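Local coordinates for sensor protein (Rhodopseudomonas palustris, PDB 2OOL) that senses light through a bound biliverdin, this chain being the N-terminal chromophore-binding part of a bacteriophytochrome whose whole protein probably acts as a histidine kinase, at residues A[81-86]-A[106-110]; A[145-149]-A[172-176]. All coordinates share one frame; numbering follows the deposited sequence.

Interaction 1 of 2, residues A[81-86]-A[106-110]; sequences YLTAAS and RLDVV
Leu-82 and Val-109 pair their backbones in a single antiparallel bridge of the non-hydrogen-bonded kind, flanked by two backbone bonds. Val-110 N donates to Tyr-81 O (2.9 Å), and Thr-83 N gives its hydrogen to Asp-108 O (3.1 Å). Tyr-81 O also receives a CA-H...O contact from Val-109, and Asp-108 O one from Leu-82.

The side-chain bonds lie at the helix start. Ser-86 OG accepts from Asp-108 N (2.9 Å) along a straight path, 168° at the hydrogen, and the same oxygen is 3.0 Å from Thr-83 OG1 in a hydrogen bond whose donor is undecided. Thr-83 is the N-cap residue of helix 84-94: with chi1 at 63° its hydroxyl sits between backbone N and carbonyl carbon, facing Ser-86, while the methyl is left for the strand.

This is the PAS fold of the chain. Strand 105-111 ends its antiparallel sheet, bonded on one edge to strand 114-125 through Leu-107 and Val-109; on the other edge the segment 81-86 supplies just this short bridge before turning into the helix.

Carbon contacts fill in around the bonds. Thr-83 CG2 rests 3.7 Å from Asp-108 CB and 3.8 Å from Val-110 CG2. Leu-82 CD2 loosely meets Val-109 CG2. Leu-107 reaches with CD2 to Ser-86 CB, 3.9 Å away, while its side chain also touches Leu-131 and Leu-133.

The charges run along the strand. Arg-106 NE forms a salt bridge with Asp-108 OD1 at 2.9 Å, on the syn side but tilted somewhat out of the carboxylate plane, with OD1 close to the guanidinium plane. The other oxygen, OD2, takes a hydrogen from a water near Thr-83; the apparent water-to-Thr-83 distance is too short to be trusted.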
loop_
_atom_site.group_PDB
_atom_site.type_symbol
_atom_site.label_atom_id
_atom_site.label_comp_id
_atom_site.label_asym_id
_atom_site.label_seq_id
_atom_site.Cartn_x
_atom_site.Cartn_y
_atom_site.Cartn_z
ATOM N N TYR A 81 -21.243 19.922 -17.104
ATOM C CA TYR A 81 -19.837 19.978 -17.494
ATOM C C TYR A 81 -19.071 18.685 -17.193
ATOM O O TYR A 81 -17.850 18.684 -17.237
ATOM C CB TYR A 81 -19.155 21.103 -16.763
ATOM C CG TYR A 81 -19.916 22.373 -16.796
ATOM C CD1 TYR A 81 -20.709 22.735 -15.718
ATOM C CD2 TYR A 81 -19.849 23.220 -17.898
ATOM C CE1 TYR A 81 -21.440 23.899 -15.733
ATOM C CE2 TYR A 81 -20.578 24.402 -17.931
ATOM C CZ TYR A 81 -21.372 24.726 -16.832
ATOM O OH TYR A 81 -22.123 25.887 -16.787
ATOM N N LEU A 82 -19.781 17.616 -16.859
ATOM C CA LEU A 82 -19.186 16.325 -16.626
ATOM C C LEU A 82 -19.683 15.383 -17.703
ATOM O O LEU A 82 -20.699 15.637 -18.329
ATOM C CB LEU A 82 -19.589 15.764 -15.264
ATOM C CG LEU A 82 -19.347 16.603 -14.014
ATOM C CD1 LEU A 82 -19.844 15.881 -12.791
ATOM C CD2 LEU A 82 -17.825 16.914 -13.885
ATOM N N THR A 83 -18.969 14.284 -17.913
ATOM C CA THR A 83 -19.443 13.216 -18.787
ATOM C C THR A 83 -20.545 12.503 -18.020
ATOM O O THR A 83 -20.630 12.626 -16.823
ATOM C CB THR A 83 -18.304 12.202 -19.144
ATOM O OG1 THR A 83 -17.829 11.549 -17.953
ATOM C CG2 THR A 83 -17.134 12.935 -19.794
ATOM N N ALA A 84 -21.372 11.751 -18.721
ATOM C CA ALA A 84 -22.452 10.986 -18.117
ATOM C C ALA A 84 -21.936 10.052 -17.048
ATOM O O ALA A 84 -22.415 10.103 -15.926
ATOM C CB ALA A 84 -23.214 10.213 -19.186
ATOM N N ALA A 85 -20.950 9.222 -17.366
ATOM C CA ALA A 85 -20.331 8.349 -16.351
ATOM C C ALA A 85 -19.851 9.098 -15.111
ATOM O O ALA A 85 -19.949 8.559 -14.016
ATOM C CB ALA A 85 -19.170 7.564 -16.947
ATOM N N SER A 86 -19.296 10.306 -15.289
ATOM C CA SER A 86 -18.726 11.084 -14.180
ATOM C C SER A 86 -19.864 11.705 -13.339
ATOM O O SER A 86 -19.765 11.717 -12.126
ATOM C CB SER A 86 -17.793 12.197 -14.678
ATOM O OG SER A 86 -16.584 11.653 -15.190
ATOM N N ARG A 106 -12.707 9.504 -9.994
ATOM C CA ARG A 106 -12.288 10.018 -11.301
ATOM C C ARG A 106 -13.429 10.793 -11.886
ATOM O O ARG A 106 -14.524 10.293 -11.963
ATOM C CB ARG A 106 -11.872 8.908 -12.266
ATOM C CG ARG A 106 -11.372 9.466 -13.660
ATOM C CD ARG A 106 -11.906 8.709 -14.860
ATOM N NE ARG A 106 -11.253 9.252 -16.042
ATOM C CZ ARG A 106 -10.441 8.578 -16.857
ATOM N NH1 ARG A 106 -10.162 7.255 -16.726
ATOM N NH2 ARG A 106 -9.896 9.271 -17.840
ATOM N N LEU A 107 -13.165 12.028 -12.279
ATOM C CA LEU A 107 -14.129 12.863 -12.944
ATOM C C LEU A 107 -13.505 13.432 -14.220
ATOM O O LEU A 107 -12.351 13.917 -14.203
ATOM C CB LEU A 107 -14.556 13.995 -12.023
ATOM C CG LEU A 107 -15.337 13.604 -10.734
ATOM C CD1 LEU A 107 -15.663 14.768 -9.915
ATOM C CD2 LEU A 107 -16.602 12.843 -11.045
ATOM N N ASP A 108 -14.268 13.344 -15.311
ATOM C CA ASP A 108 -13.936 13.888 -16.607
ATOM C C ASP A 108 -14.841 15.084 -16.868
ATOM O O ASP A 108 -16.070 14.933 -16.871
ATOM C CB ASP A 108 -14.129 12.799 -17.694
ATOM C CG ASP A 108 -13.091 11.636 -17.567
ATOM O OD1 ASP A 108 -12.000 11.863 -17.059
ATOM O OD2 ASP A 108 -13.351 10.485 -17.959
ATOM N N VAL A 109 -14.231 16.252 -17.072
ATOM C CA VAL A 109 -14.901 17.520 -17.344
ATOM C C VAL A 109 -14.905 17.739 -18.858
ATOM O O VAL A 109 -13.866 17.546 -19.504
ATOM C CB VAL A 109 -14.130 18.676 -16.683
ATOM C CG1 VAL A 109 -14.697 20.039 -16.995
ATOM C CG2 VAL A 109 -14.025 18.450 -15.173
ATOM N N VAL A 110 -16.071 18.103 -19.422
ATOM C CA VAL A 110 -16.201 18.405 -20.848
ATOM C C VAL A 110 -15.973 19.904 -21.033
ATOM O O VAL A 110 -16.722 20.704 -20.500
ATOM C CB VAL A 110 -17.547 17.925 -21.366
ATOM C CG1 VAL A 110 -17.681 18.165 -22.869
ATOM C CG2 VAL A 110 -17.738 16.432 -21.036
HETATM O O HOH W 1 -16.037 9.746 -18.100
#

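Interaction 2 of 2, residues A[145-149]-A[172-176]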
loop_
_atom_site.group_PDB
_atom_site.type_symbol
_atom_site.label_atom_id
_atom_site.label_comp_id
_atom_site.label_asym_id
_atom_site.label_seq_id
_atom_site.Cartn_x
_atom_site.Cartn_y
_atom_site.Cartn_z
ATOM N N PHE A 145 5.272 0.448 -5.502
ATOM C CA PHE A 145 4.776 1.359 -4.498
ATOM C C PHE A 145 4.154 0.604 -3.324
ATOM O O PHE A 145 4.531 0.858 -2.188
ATOM C CB PHE A 145 3.734 2.263 -5.150
ATOM C CG PHE A 145 3.098 3.232 -4.229
ATOM C CD1 PHE A 145 3.758 4.387 -3.863
ATOM C CD2 PHE A 145 1.792 3.044 -3.801
ATOM C CE1 PHE A 145 3.141 5.321 -3.039
ATOM C CE2 PHE A 145 1.153 4.000 -2.982
ATOM C CZ PHE A 145 1.842 5.127 -2.601
ATOM N N PHE A 146 3.222 -0.314 -3.609
ATOM C CA PHE A 146 2.577 -1.101 -2.559
ATOM C C PHE A 146 3.598 -1.920 -1.751
ATOM O O PHE A 146 3.518 -2.014 -0.526
ATOM C CB PHE A 146 1.554 -2.077 -3.129
ATOM C CG PHE A 146 0.309 -1.443 -3.695
ATOM C CD1 PHE A 146 -0.075 -0.147 -3.391
ATOM C CD2 PHE A 146 -0.503 -2.190 -4.534
ATOM C CE1 PHE A 146 -1.240 0.392 -3.943
ATOM C CE2 PHE A 146 -1.638 -1.671 -5.075
ATOM C CZ PHE A 146 -2.024 -0.373 -4.777
ATOM N N ARG A 147 4.544 -2.526 -2.449
ATOM C CA ARG A 147 5.588 -3.316 -1.802
ATOM C C ARG A 147 6.403 -2.473 -0.828
ATOM O O ARG A 147 6.612 -2.894 0.303
ATOM C CB ARG A 147 6.505 -3.953 -2.873
ATOM C CG ARG A 147 7.726 -4.654 -2.356
ATOM C CD ARG A 147 8.505 -5.199 -3.520
ATOM N NE ARG A 147 9.162 -4.140 -4.286
ATOM C CZ ARG A 147 9.440 -4.195 -5.595
ATOM N NH1 ARG A 147 9.101 -5.247 -6.337
ATOM N NH2 ARG A 147 10.054 -3.171 -6.179
ATOM N N SER A 148 6.811 -1.272 -1.252
ATOM C CA SER A 148 7.597 -0.399 -0.366
ATOM C C SER A 148 6.789 0.026 0.865
ATOM O O SER A 148 7.298 -0.032 1.976
ATOM C CB SER A 148 8.209 0.832 -1.093
ATOM O OG SER A 148 7.226 1.760 -1.490
ATOM N N VAL A 149 5.526 0.423 0.687
ATOM C CA VAL A 149 4.671 0.749 1.852
ATOM C C VAL A 149 4.551 -0.455 2.833
ATOM O O VAL A 149 4.714 -0.312 4.043
ATOM C CB VAL A 149 3.286 1.284 1.439
ATOM C CG1 VAL A 149 2.365 1.374 2.665
ATOM C CG2 VAL A 149 3.408 2.653 0.748
ATOM N N GLU A 172 10.952 6.306 3.929
ATOM C CA GLU A 172 9.898 5.796 3.031
ATOM C C GLU A 172 9.070 6.921 2.407
ATOM O O GLU A 172 8.728 6.878 1.232
ATOM C CB GLU A 172 8.970 4.822 3.750
ATOM C CG GLU A 172 7.715 4.387 2.882
ATOM C CD GLU A 172 8.062 3.362 1.792
ATOM O OE1 GLU A 172 9.209 2.900 1.737
ATOM O OE2 GLU A 172 7.174 2.985 1.002
ATOM N N VAL A 173 8.747 7.932 3.188
ATOM C CA VAL A 173 8.045 9.096 2.659
ATOM C C VAL A 173 8.862 9.766 1.550
ATOM O O VAL A 173 8.301 10.194 0.542
ATOM C CB VAL A 173 7.628 10.093 3.788
ATOM C CG1 VAL A 173 7.261 11.461 3.239
ATOM C CG2 VAL A 173 6.418 9.562 4.578
ATOM N N ARG A 174 10.186 9.828 1.697
ATOM C CA ARG A 174 11.006 10.424 0.656
ATOM C C ARG A 174 10.991 9.553 -0.604
ATOM O O ARG A 174 10.889 10.067 -1.713
ATOM C CB ARG A 174 12.455 10.655 1.112
ATOM C CG ARG A 174 13.196 11.546 0.156
ATOM C CD ARG A 174 14.593 11.984 0.654
ATOM N NE ARG A 174 15.574 10.902 0.775
ATOM C CZ ARG A 174 16.359 10.449 -0.207
ATOM N NH1 ARG A 174 16.288 10.945 -1.438
ATOM N NH2 ARG A 174 17.231 9.486 0.051
ATOM N N ARG A 175 11.070 8.240 -0.406
ATOM C CA ARG A 175 10.941 7.259 -1.490
ATOM C C ARG A 175 9.725 7.477 -2.396
ATOM O O ARG A 175 9.837 7.410 -3.617
ATOM C CB ARG A 175 10.817 5.855 -0.899
ATOM C CG ARG A 175 11.399 4.738 -1.757
ATOM C CD ARG A 175 11.449 3.437 -0.953
ATOM N NE ARG A 175 12.667 3.336 -0.140
ATOM C CZ ARG A 175 12.747 3.283 1.198
ATOM N NH1 ARG A 175 11.675 3.287 1.972
ATOM N NH2 ARG A 175 13.956 3.171 1.765
ATOM N N ILE A 176 8.573 7.758 -1.803
ATOM C CA ILE A 176 7.326 7.745 -2.555
ATOM C C ILE A 176 6.857 9.131 -2.951
ATOM O O ILE A 176 5.970 9.237 -3.780
ATOM C CB ILE A 176 6.221 6.975 -1.796
ATOM C CG1 ILE A 176 5.825 7.708 -0.511
ATOM C CG2 ILE A 176 6.708 5.523 -1.464
ATOM C CD1 ILE A 176 4.697 7.017 0.277
HETATM O O HOH W 2 10.001 0.108 2.324
#
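Glu-172 points its CB toward the facing helix, where its carboxylate meets Ser-148, the two segments running nearly antiparallel (173°) with axes 10.7 Å apart. CG stands anti to the backbone N (chi1 173°), which carries the chain out across the interface; a bend at the next bond (chi2 76°) swings the carboxylate against the Ser-148 backbone. CD lies 3.5 Å from Ser-148 O. OE2 comes within 2.8 Å of Ser-148 OG, a probable hydrogen bond, although that hydroxyl proton could equally go to Phe-145 O of its own helix. OE2 is also only 3.2 Å from Ser-148 O, an acceptor facing an acceptor, a strain probably offset by the Arg-175 charge and a water. OE1 turns to Arg-175 NH1 in a salt bridge, met on the anti side, though its modelled length is doubtfully short; it also accepts from the water, which donates to Ser-148 O as well (2.7 Å), bridging the helices. With an alanine in place of Glu-172, Ser-148 OG is likely to lose its partner across the interface, and Arg-175 its counter-charge, with a gap opened between the helices.

One turn along, Ile-176 CB meets Phe-145 CE1 at 3.7 Å, near the ring plane at its edge; its CG2 touches both that CE1 and Ser-148 OG. Helix 308-332 lies against both segments, with Ala-313 touching Phe-145 and Ile-176, Leu-316 on Val-149 and Ile-317 on Glu-172. Val-173 and Arg-174 face Ile-182 of strand 181-187, and Phe-145 packs on Arg-150 of the second subunit.

Interaction 1 closes before interaction 2 opens along the chain, and the two do not touch: their centres are 31 Å apart and their nearest atoms about 15 Å. Interaction 1 belongs to the PAS fold, at an end strand of its antiparallel sheet; interaction 2 joins helix 142-157 to helix 162-177, the segment 172-176 belonging to the GAF domain. In phytochromes the GAF domain cradles the bilin, and here interaction 2 probably lies behind the GAF sheet, away from the biliverdin pocket. The second subunit packs beside interaction 2, whereas no other chain of the assembly reaches interaction 1.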